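Local atomic coordinates of yersinopine dehydrogenase (Yersinia pestis, PDB entry 6C4M), a protein that catalyses the NADPH-dependent reductive condensation of pyruvate with a histidine-containing amine intermediate, the last step in making the metallophore yersinopine. Residues D115-V120 and M142-M147; Q149-A154 and A463-Q468; T412-A417 and V422-A427. All coordinates share one frame; numbering follows the deposited sequence.

Contact 1 (D115-V120 and M142-M147); sequences DHYYAV and MGSGLM. With NAP (NADP nicotinamide-adenine-dinucleotide phosphate), chain B.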
loop_
_atom_site.group_PDB
_atom_site.type_symbol
_atom_site.label_atom_id
_atom_site.label_comp_id
_atom_site.label_asym_id
_atom_site.label_seq_id
_atom_site.Cartn_x
_atom_site.Cartn_y
_atom_site.Cartn_z
ATOM N N ASP A 115 -9.062 31.059 0.217
ATOM C CA ASP A 115 -8.039 31.956 -0.314
ATOM C C ASP A 115 -8.644 33.128 -1.089
ATOM O O ASP A 115 -7.897 33.953 -1.655
ATOM C CB ASP A 115 -7.036 31.166 -1.194
ATOM C CG ASP A 115 -7.688 30.545 -2.418
ATOM O OD1 ASP A 115 -8.844 30.073 -2.304
ATOM O OD2 ASP A 115 -7.038 30.512 -3.499
ATOM N N HIS A 116 -9.974 33.206 -1.140
ATOM C CA HIS A 116 -10.699 34.292 -1.787
ATOM C C HIS A 116 -11.543 35.103 -0.805
ATOM O O HIS A 116 -12.264 36.012 -1.233
ATOM C CB HIS A 116 -11.584 33.739 -2.909
ATOM C CG HIS A 116 -10.807 33.325 -4.119
ATOM N ND1 HIS A 116 -10.580 34.182 -5.177
ATOM C CD2 HIS A 116 -10.160 32.167 -4.421
ATOM C CE1 HIS A 116 -9.834 33.568 -6.082
ATOM N NE2 HIS A 116 -9.572 32.344 -5.650
ATOM N N TYR A 117 -11.437 34.832 0.496
ATOM C CA TYR A 117 -12.150 35.654 1.480
ATOM C C TYR A 117 -11.722 37.105 1.361
ATOM O O TYR A 117 -12.555 38.004 1.386
ATOM C CB TYR A 117 -11.858 35.184 2.889
ATOM C CG TYR A 117 -12.465 33.847 3.288
ATOM C CD1 TYR A 117 -13.406 33.204 2.487
ATOM C CD2 TYR A 117 -12.103 33.244 4.476
ATOM C CE1 TYR A 117 -13.959 32.005 2.860
ATOM C CE2 TYR A 117 -12.648 32.056 4.851
ATOM C CZ TYR A 117 -13.596 31.438 4.047
ATOM O OH TYR A 117 -14.166 30.230 4.421
ATOM N N TYR A 118 -10.414 37.348 1.260
ATOM C CA TYR A 118 -9.923 38.721 1.271
ATOM C C TYR A 118 -10.492 39.495 0.098
ATOM O O TYR A 118 -11.061 40.587 0.272
ATOM C CB TYR A 118 -8.402 38.747 1.226
ATOM C CG TYR A 118 -7.785 40.123 1.085
ATOM C CD1 TYR A 118 -7.782 41.011 2.160
ATOM C CD2 TYR A 118 -7.210 40.546 -0.119
ATOM C CE1 TYR A 118 -7.220 42.280 2.045
ATOM C CE2 TYR A 118 -6.641 41.820 -0.237
ATOM C CZ TYR A 118 -6.657 42.676 0.850
ATOM O OH TYR A 118 -6.094 43.930 0.771
ATOM N N ALA A 119 -10.367 38.919 -1.103
ATOM C CA ALA A 119 -10.804 39.594 -2.320
ATOM C C ALA A 119 -12.302 39.874 -2.260
ATOM O O ALA A 119 -12.764 40.933 -2.697
ATOM C CB ALA A 119 -10.432 38.736 -3.546
ATOM N N VAL A 120 -13.066 38.957 -1.663
ATOM C CA VAL A 120 -14.510 39.133 -1.521
ATOM C C VAL A 120 -14.814 40.210 -0.494
ATOM O O VAL A 120 -15.518 41.185 -0.778
ATOM C CB VAL A 120 -15.181 37.795 -1.151
ATOM C CG1 VAL A 120 -16.664 38.013 -0.729
ATOM C CG2 VAL A 120 -15.112 36.817 -2.311
ATOM N N MET A 142 -6.401 28.316 8.431
ATOM C CA MET A 142 -5.727 28.933 9.566
ATOM C C MET A 142 -5.401 30.391 9.258
ATOM O O MET A 142 -4.733 30.691 8.261
ATOM C CB MET A 142 -4.441 28.188 9.906
ATOM C CG MET A 142 -4.648 26.972 10.814
ATOM S SD MET A 142 -3.178 25.884 10.978
ATOM C CE MET A 142 -3.253 24.950 9.460
ATOM N N GLY A 143 -5.849 31.287 10.145
ATOM C CA GLY A 143 -5.658 32.717 9.988
ATOM C C GLY A 143 -6.847 33.424 9.378
ATOM O O GLY A 143 -6.936 34.658 9.465
ATOM N N SER A 144 -7.777 32.672 8.800
ATOM C CA SER A 144 -8.920 33.287 8.145
ATOM C C SER A 144 -9.666 34.208 9.104
ATOM O O SER A 144 -10.014 35.338 8.751
ATOM C CB SER A 144 -9.849 32.206 7.607
ATOM O OG SER A 144 -9.215 31.501 6.565
ATOM N N GLY A 145 -9.913 33.738 10.325
ATOM C CA GLY A 145 -10.744 34.491 11.241
ATOM C C GLY A 145 -10.073 35.776 11.689
ATOM O O GLY A 145 -10.708 36.815 11.753
ATOM N N LEU A 146 -8.789 35.704 12.036
ATOM C CA LEU A 146 -8.053 36.904 12.384
ATOM C C LEU A 146 -8.100 37.916 11.245
ATOM O O LEU A 146 -8.255 39.115 11.480
ATOM C CB LEU A 146 -6.603 36.549 12.697
ATOM C CG LEU A 146 -6.333 35.906 14.032
ATOM C CD1 LEU A 146 -4.942 35.259 14.061
ATOM C CD2 LEU A 146 -6.476 36.922 15.146
ATOM N N MET A 147 -7.929 37.447 10.005
ATOM C CA MET A 147 -7.953 38.338 8.853
ATOM C C MET A 147 -9.310 39.021 8.724
ATOM O O MET A 147 -9.399 40.244 8.562
ATOM C CB MET A 147 -7.640 37.540 7.593
ATOM C CG MET A 147 -7.073 38.355 6.440
ATOM S SD MET A 147 -7.617 37.663 4.857
ATOM C CE MET A 147 -9.288 38.407 5.056
HETATM P PA NAP B . -16.339 25.884 -5.095
HETATM O O1A NAP B . -15.409 25.890 -3.945
HETATM O O2A NAP B . -15.754 25.125 -6.314
HETATM O O5B NAP B . -16.656 27.450 -5.483
HETATM C C5B NAP B . -17.556 28.122 -4.574
HETATM C C4B NAP B . -17.784 29.546 -5.117
HETATM O O4B NAP B . -16.384 30.223 -5.184
HETATM C C3B NAP B . -18.254 29.536 -6.313
HETATM O O3B NAP B . -19.184 30.647 -6.515
HETATM C C2B NAP B . -16.958 29.776 -7.296
HETATM O O2B NAP B . -17.388 30.403 -8.554
HETATM C C1B NAP B . -16.180 30.577 -6.661
HETATM N N9A NAP B . -14.808 30.155 -6.945
HETATM C C8A NAP B . -14.152 28.983 -6.958
HETATM N N7A NAP B . -12.901 29.284 -7.333
HETATM C C5A NAP B . -12.819 30.636 -7.541
HETATM C C6A NAP B . -11.727 31.375 -7.922
HETATM N N6A NAP B . -10.335 31.074 -8.257
HETATM N N1A NAP B . -11.853 32.706 -8.071
HETATM C C2A NAP B . -13.062 33.319 -7.831
HETATM N N3A NAP B . -14.143 32.578 -7.452
HETATM C C4A NAP B . -14.007 31.212 -7.303
HETATM O O3 NAP B . -17.731 25.128 -4.611
HETATM P PN NAP B . -18.075 24.320 -3.253
HETATM O O1N NAP B . -19.487 24.621 -2.999
HETATM O O2N NAP B . -17.817 22.830 -3.586
HETATM O O5D NAP B . -17.119 24.685 -1.934
HETATM C C5D NAP B . -17.557 25.644 -0.936
HETATM C C4D NAP B . -16.445 25.702 0.130
HETATM O O4D NAP B . -16.296 24.274 0.829
HETATM C C3D NAP B . -15.248 25.973 -0.348
HETATM O O3D NAP B . -14.497 26.640 0.780
HETATM C C2D NAP B . -14.548 24.632 -0.592
HETATM O O2D NAP B . -13.225 24.793 -0.383
HETATM C C1D NAP B . -15.120 23.779 0.557
HETATM N N1N NAP B . -15.280 22.337 0.247
HETATM C C2N NAP B . -16.398 21.845 -0.331
HETATM C C3N NAP B . -16.494 20.454 -0.566
HETATM C C7N NAP B . -17.750 19.850 -1.231
HETATM O O7N NAP B . -18.076 18.749 -1.029
HETATM N N7N NAP B . -18.504 20.703 -2.111
HETATM C C4N NAP B . -15.470 19.617 -0.225
HETATM C C5N NAP B . -14.360 20.114 0.344
HETATM C C6N NAP B . -14.261 21.488 0.594
HETATM P P2B NAP B . -17.949 29.434 -9.832
HETATM O O1X NAP B . -16.728 28.899 -10.550
HETATM O O2X NAP B . -18.756 28.298 -9.302
HETATM O O3X NAP B . -18.732 30.304 -10.788
#
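Met147 reaches Tyr118 in a Met-aromatic contact. Its SD lies 5.4 Å from the centroid of the Tyr118 ring and approaches obliquely, at 66° from the ring normal. The thioether also packs on the root of the tyrosine: Met147 SD is 3.9 Å from Tyr118 CB, and Met147 CE is 3.9 Å from Tyr118 CA. The methyl sits at the ring edge, near its plane. Bends at the second and third torsions of Met147 turn the methyl there, and the two side chains cross at about a right angle.

Tyr117 and Ser144 meet by van der Waals contact alone. Ser144 CB is in the ring plane, at the edge, 3.9 Å from Tyr117 CE2. The serine OG gives no bond to the tyrosine; its partner is the backbone O of Ser141.

These two helices follow strands 107-110 and 134-137, which are neighbouring parallel strands of the Rossmann-type NADP-binding fold. The contact therefore joins successive beta-alpha-beta crossovers.

No hydrogen bond links the two segments. The start of helix 144-154, with Gly143 as N-cap, is held from outside: the carboxylate of Glu251 accepts from the backbone N of Gly143 and Gly145.

Cofactor contact falls to His116, the N-cap of helix 117-121. The adenine lies over one face of the imidazole, displaced toward its rim, with C5A 4.1 Å above the plane.

Contact 2 (Q149-A154 and A463-Q468); sequences QNLLNA and AAIIEQ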
loop_
_atom_site.group_PDB
_atom_site.type_symbol
_atom_site.label_atom_id
_atom_site.label_comp_id
_atom_site.label_asym_id
_atom_site.label_seq_id
_atom_site.Cartn_x
_atom_site.Cartn_y
_atom_site.Cartn_z
ATOM N N GLN A 149 -11.582 39.429 11.044
ATOM C CA GLN A 149 -11.774 40.366 12.154
ATOM C C GLN A 149 -11.169 41.716 11.826
ATOM O O GLN A 149 -11.752 42.780 12.104
ATOM C CB GLN A 149 -11.109 39.868 13.432
ATOM C CG GLN A 149 -11.815 38.816 14.214
ATOM C CD GLN A 149 -11.042 38.537 15.481
ATOM O OE1 GLN A 149 -10.414 37.505 15.593
ATOM N NE2 GLN A 149 -11.023 39.494 16.404
ATOM N N ASN A 150 -9.937 41.677 11.323
ATOM C CA ASN A 150 -9.209 42.908 11.055
ATOM C C ASN A 150 -9.963 43.777 10.061
ATOM O O ASN A 150 -10.118 44.987 10.263
ATOM C CB ASN A 150 -7.812 42.570 10.528
ATOM C CG ASN A 150 -6.961 43.787 10.353
ATOM O OD1 ASN A 150 -7.049 44.470 9.339
ATOM N ND2 ASN A 150 -6.152 44.088 11.355
ATOM N N LEU A 151 -10.442 43.178 8.966
ATOM C CA LEU A 151 -11.180 43.957 7.973
ATOM C C LEU A 151 -12.459 44.529 8.559
ATOM O O LEU A 151 -12.814 45.688 8.314
ATOM C CB LEU A 151 -11.512 43.090 6.760
ATOM C CG LEU A 151 -10.339 42.525 5.932
ATOM C CD1 LEU A 151 -10.887 41.704 4.763
ATOM C CD2 LEU A 151 -9.443 43.621 5.408
ATOM N N LEU A 152 -13.211 43.709 9.279
ATOM C CA LEU A 152 -14.453 44.201 9.868
ATOM C C LEU A 152 -14.185 45.333 10.848
ATOM O O LEU A 152 -14.918 46.336 10.877
ATOM C CB LEU A 152 -15.183 43.046 10.563
ATOM C CG LEU A 152 -15.761 41.996 9.610
ATOM C CD1 LEU A 152 -16.264 40.732 10.390
ATOM C CD2 LEU A 152 -16.909 42.608 8.809
ATOM N N ASN A 153 -13.150 45.184 11.677
ATOM C CA ASN A 153 -12.828 46.224 12.639
ATOM C C ASN A 153 -12.532 47.530 11.926
ATOM O O ASN A 153 -12.932 48.599 12.397
ATOM C CB ASN A 153 -11.653 45.808 13.527
ATOM C CG ASN A 153 -11.196 46.931 14.464
ATOM O OD1 ASN A 153 -10.234 47.649 14.167
ATOM N ND2 ASN A 153 -11.903 47.103 15.591
ATOM N N ALA A 154 -11.851 47.464 10.774
ATOM C CA ALA A 154 -11.589 48.679 10.007
ATOM C C ALA A 154 -12.870 49.304 9.456
ATOM O O ALA A 154 -12.940 50.522 9.289
ATOM C CB ALA A 154 -10.595 48.372 8.869
ATOM N N ALA A 463 -1.083 38.057 4.979
ATOM C CA ALA A 463 -0.196 37.726 6.095
ATOM C C ALA A 463 0.019 38.946 6.978
ATOM O O ALA A 463 0.028 38.839 8.211
ATOM C CB ALA A 463 1.150 37.187 5.594
ATOM N N ALA A 464 0.174 40.114 6.360
ATOM C CA ALA A 464 0.328 41.344 7.131
ATOM C C ALA A 464 -0.918 41.635 7.958
ATOM O O ALA A 464 -0.830 42.002 9.138
ATOM C CB ALA A 464 0.644 42.510 6.192
ATOM N N ILE A 465 -2.094 41.484 7.359
ATOM C CA ILE A 465 -3.324 41.764 8.091
ATOM C C ILE A 465 -3.460 40.800 9.261
ATOM O O ILE A 465 -3.739 41.201 10.393
ATOM C CB ILE A 465 -4.531 41.697 7.137
ATOM C CG1 ILE A 465 -4.485 42.870 6.163
ATOM C CG2 ILE A 465 -5.818 41.697 7.897
ATOM C CD1 ILE A 465 -5.388 42.665 4.963
ATOM N N ILE A 466 -3.240 39.516 9.010
ATOM C CA ILE A 466 -3.358 38.525 10.076
ATOM C C ILE A 466 -2.374 38.849 11.203
ATOM O O ILE A 466 -2.726 38.810 12.389
ATOM C CB ILE A 466 -3.151 37.108 9.501
ATOM C CG1 ILE A 466 -4.311 36.735 8.590
ATOM C CG2 ILE A 466 -3.065 36.059 10.565
ATOM C CD1 ILE A 466 -3.968 35.579 7.610
ATOM N N GLU A 467 -1.128 39.185 10.846
ATOM C CA GLU A 467 -0.129 39.512 11.864
ATOM C C GLU A 467 -0.575 40.713 12.694
ATOM O O GLU A 467 -0.418 40.720 13.921
ATOM C CB GLU A 467 1.229 39.820 11.217
ATOM C CG GLU A 467 2.271 40.272 12.261
ATOM C CD GLU A 467 3.572 40.746 11.651
ATOM O OE1 GLU A 467 3.650 40.854 10.409
ATOM O OE2 GLU A 467 4.514 41.026 12.427
ATOM N N GLN A 468 -1.100 41.746 12.026
ATOM C CA GLN A 468 -1.562 42.954 12.711
ATOM C C GLN A 468 -2.671 42.614 13.694
ATOM O O GLN A 468 -2.640 43.034 14.855
ATOM C CB GLN A 468 -2.035 43.994 11.682
ATOM C CG GLN A 468 -2.341 45.377 12.257
ATOM C CD GLN A 468 -3.278 46.220 11.358
ATOM O OE1 GLN A 468 -3.469 45.922 10.176
ATOM N NE2 GLN A 468 -3.867 47.258 11.931
#
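Helix 144-154 of the Rossmann-type fold crosses the C-terminal helix 459-471 here, with Asn150 and Leu151 facing Ile465 and Gln468. The short axes pass 9.7 Å apart at 78°, so the meeting is brief. Asn150 CA and Ile465 CA are the nearest pair, 6.7 Å apart.

Ile465 CG2 is the main apolar point. It presses on the length of the asparagine side chain, 3.4 Å from both Asn150 CB and Asn150 OD1. The Asn150 CG lies anti to its own backbone N (chi1 -175°), which carries the amide across the methyl toward the second helix. The other branch of Ile465 works separately: Ile465 CD1 is 4.2 Å from Leu151 CD2, a looser apolar touch in which the side chains cross at about a right angle.

The polar part lies toward solvent, where Gln468 is exposed. Asn150 ND2 gives a weak, bent hydrogen bond to Gln468 OE1, 3.5 Å long. The two amide planes are turned 70° apart, so they do not lie flat on one another. Asn150 ND2 has a second weak bond, to Gln469 OE1.

Tyr118 of helix 117-121 touches both Leu151 and Ile465. Ala463 and Glu467 lie against helix 401-419, while Ile466 packs between that helix and Leu146 and Met147 of helix 144-154.

Contact 3 (T412-A417 and V422-A427); sequences TLLLLA and VVMPTA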
loop_
_atom_site.group_PDB
_atom_site.type_symbol
_atom_site.label_atom_id
_atom_site.label_comp_id
_atom_site.label_asym_id
_atom_site.label_seq_id
_atom_site.Cartn_x
_atom_site.Cartn_y
_atom_site.Cartn_z
ATOM N N THR A 412 0.457 32.224 2.387
ATOM C CA THR A 412 0.061 33.206 3.393
ATOM C C THR A 412 0.653 32.842 4.750
ATOM O O THR A 412 1.244 33.691 5.427
ATOM C CB THR A 412 -1.471 33.320 3.467
ATOM O OG1 THR A 412 -1.982 33.878 2.237
ATOM C CG2 THR A 412 -1.889 34.241 4.630
ATOM N N LEU A 413 0.544 31.563 5.145
ATOM C CA LEU A 413 1.070 31.140 6.442
ATOM C C LEU A 413 2.590 31.170 6.495
ATOM O O LEU A 413 3.165 31.506 7.541
ATOM C CB LEU A 413 0.545 29.755 6.775
ATOM C CG LEU A 413 -0.963 29.685 6.956
ATOM C CD1 LEU A 413 -1.514 28.263 6.969
ATOM C CD2 LEU A 413 -1.297 30.347 8.242
ATOM N N LEU A 414 3.259 30.837 5.394
ATOM C CA LEU A 414 4.715 30.919 5.363
ATOM C C LEU A 414 5.182 32.352 5.528
ATOM O O LEU A 414 6.174 32.609 6.219
ATOM C CB LEU A 414 5.261 30.352 4.048
ATOM C CG LEU A 414 6.786 30.197 3.972
ATOM C CD1 LEU A 414 7.278 29.160 4.970
ATOM C CD2 LEU A 414 7.210 29.759 2.588
ATOM N N LEU A 415 4.495 33.297 4.884
ATOM C CA LEU A 415 4.852 34.703 5.058
ATOM C C LEU A 415 4.600 35.157 6.485
ATOM O O LEU A 415 5.426 35.869 7.070
ATOM C CB LEU A 415 4.083 35.587 4.074
ATOM C CG LEU A 415 4.516 35.339 2.623
ATOM C CD1 LEU A 415 3.573 35.998 1.632
ATOM C CD2 LEU A 415 5.920 35.873 2.431
ATOM N N LEU A 416 3.492 34.698 7.082
ATOM C CA LEU A 416 3.217 35.011 8.480
ATOM C C LEU A 416 4.309 34.468 9.382
ATOM O O LEU A 416 4.775 35.157 10.300
ATOM C CB LEU A 416 1.867 34.427 8.889
ATOM C CG LEU A 416 1.465 34.634 10.358
ATOM C CD1 LEU A 416 1.358 36.145 10.688
ATOM C CD2 LEU A 416 0.160 33.902 10.668
ATOM N N ALA A 417 4.725 33.217 9.139
ATOM C CA ALA A 417 5.741 32.614 9.987
ATOM C C ALA A 417 7.038 33.401 9.914
ATOM O O ALA A 417 7.667 33.684 10.941
ATOM C CB ALA A 417 5.968 31.151 9.579
ATOM N N VAL A 422 9.530 32.375 12.668
ATOM C CA VAL A 422 9.255 30.944 12.740
ATOM C C VAL A 422 9.693 30.327 11.419
ATOM O O VAL A 422 9.256 30.776 10.355
ATOM C CB VAL A 422 7.760 30.672 12.981
ATOM C CG1 VAL A 422 7.466 29.200 12.854
ATOM C CG2 VAL A 422 7.308 31.174 14.366
ATOM N N VAL A 423 10.514 29.282 11.477
ATOM C CA VAL A 423 10.970 28.603 10.266
ATOM C C VAL A 423 10.076 27.402 10.014
ATOM O O VAL A 423 9.721 26.670 10.949
ATOM C CB VAL A 423 12.453 28.191 10.375
ATOM C CG1 VAL A 423 13.288 29.404 10.789
ATOM C CG2 VAL A 423 12.636 27.049 11.336
ATOM N N MET A 424 9.663 27.235 8.757
ATOM C CA MET A 424 8.857 26.094 8.312
ATOM C C MET A 424 9.561 25.446 7.114
ATOM O O MET A 424 9.183 25.667 5.952
ATOM C CB MET A 424 7.433 26.543 7.969
ATOM C CG MET A 424 6.666 27.249 9.132
ATOM S SD MET A 424 5.115 27.924 8.521
ATOM C CE MET A 424 4.178 26.424 8.632
ATOM N N PRO A 425 10.601 24.640 7.360
ATOM C CA PRO A 425 11.421 24.148 6.236
ATOM C C PRO A 425 10.663 23.275 5.270
ATOM O O PRO A 425 10.976 23.279 4.078
ATOM C CB PRO A 425 12.546 23.365 6.929
ATOM C CG PRO A 425 12.575 23.849 8.304
ATOM C CD PRO A 425 11.177 24.267 8.658
ATOM N N THR A 426 9.703 22.476 5.726
ATOM C CA THR A 426 8.975 21.653 4.768
ATOM C C THR A 426 8.061 22.517 3.916
ATOM O O THR A 426 8.028 22.372 2.686
ATOM C CB THR A 426 8.204 20.550 5.488
ATOM O OG1 THR A 426 9.140 19.787 6.244
ATOM C CG2 THR A 426 7.527 19.640 4.517
ATOM N N ALA A 427 7.330 23.446 4.548
ATOM C CA ALA A 427 6.534 24.406 3.784
ATOM C C ALA A 427 7.390 25.172 2.774
ATOM O O ALA A 427 6.977 25.393 1.632
ATOM C CB ALA A 427 5.847 25.394 4.724
#
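Ala417 is the tight point of this contact. Its CB is 3.5 Å from Met424 SD and 3.4 Å from the backbone O of Val422. The same methyl touches the valine side chain, with Ala417 CB 3.9 Å from Val422 CB. One hydrogen bond ties the backbones together: Val422 N gives to Ala417 O, 2.9 Å away.

Met424 places its sulfur by a turned chain. The CG lies anti to its own carbonyl carbon, the second torsion is extended, and a bend at the third (chi3 83°) follows the sulfur, which rests against Ala417 CB. The sulfur is also near the helix backbone, with Leu413 O 4.2 Å from Met424 SD.

Consecutive helices 401-419 and 425-445 form an alpha-alpha hairpin, joined by a short loop. The chain leaves the first helix, passes through an extended stretch at Val422 and Val423, and starts the second after Met424, its N-cap residue. The methionine side chain is apolar, and Asp306 of helix 294-313 serves the new helix start instead: its OD2 accepts from Ala427 N, and weakly from Thr426 N.

The packing is looser at Leu414, which is partly exposed. Its CD1 is 4.0 Å from both Met424 CB and Ala427 CB, and it bridges the loop and the first turn of the second helix. The side chains of Leu414 and Met424 run alongside, pointing opposite ways. Val422 is partly exposed as well. Its CG1 stays 4.1 Å from Ala417 CB, and its side chain also touches Arg313 of helix 294-313.

Contact 1 is the most central of the three and is buried beside the cofactor. Contact 2 uses the same helix 144-154 farther along, near the surface, and swaps sulfur and aromatic packing for a weak amide bond at its solvent edge. The two are continuous: Met147 and Tyr118 both pack on Ile465. Contact 3 is buried too, but away from the Rossmann-type sheet, and holds neighbours in sequence by a backbone bond and apolar side chains. Helix 459-471 joins the groups. Its Ala463 and Glu467 lie on Leu415 and Leu416 of helix 401-419, while Met142 of contact 1 reaches Leu413 directly.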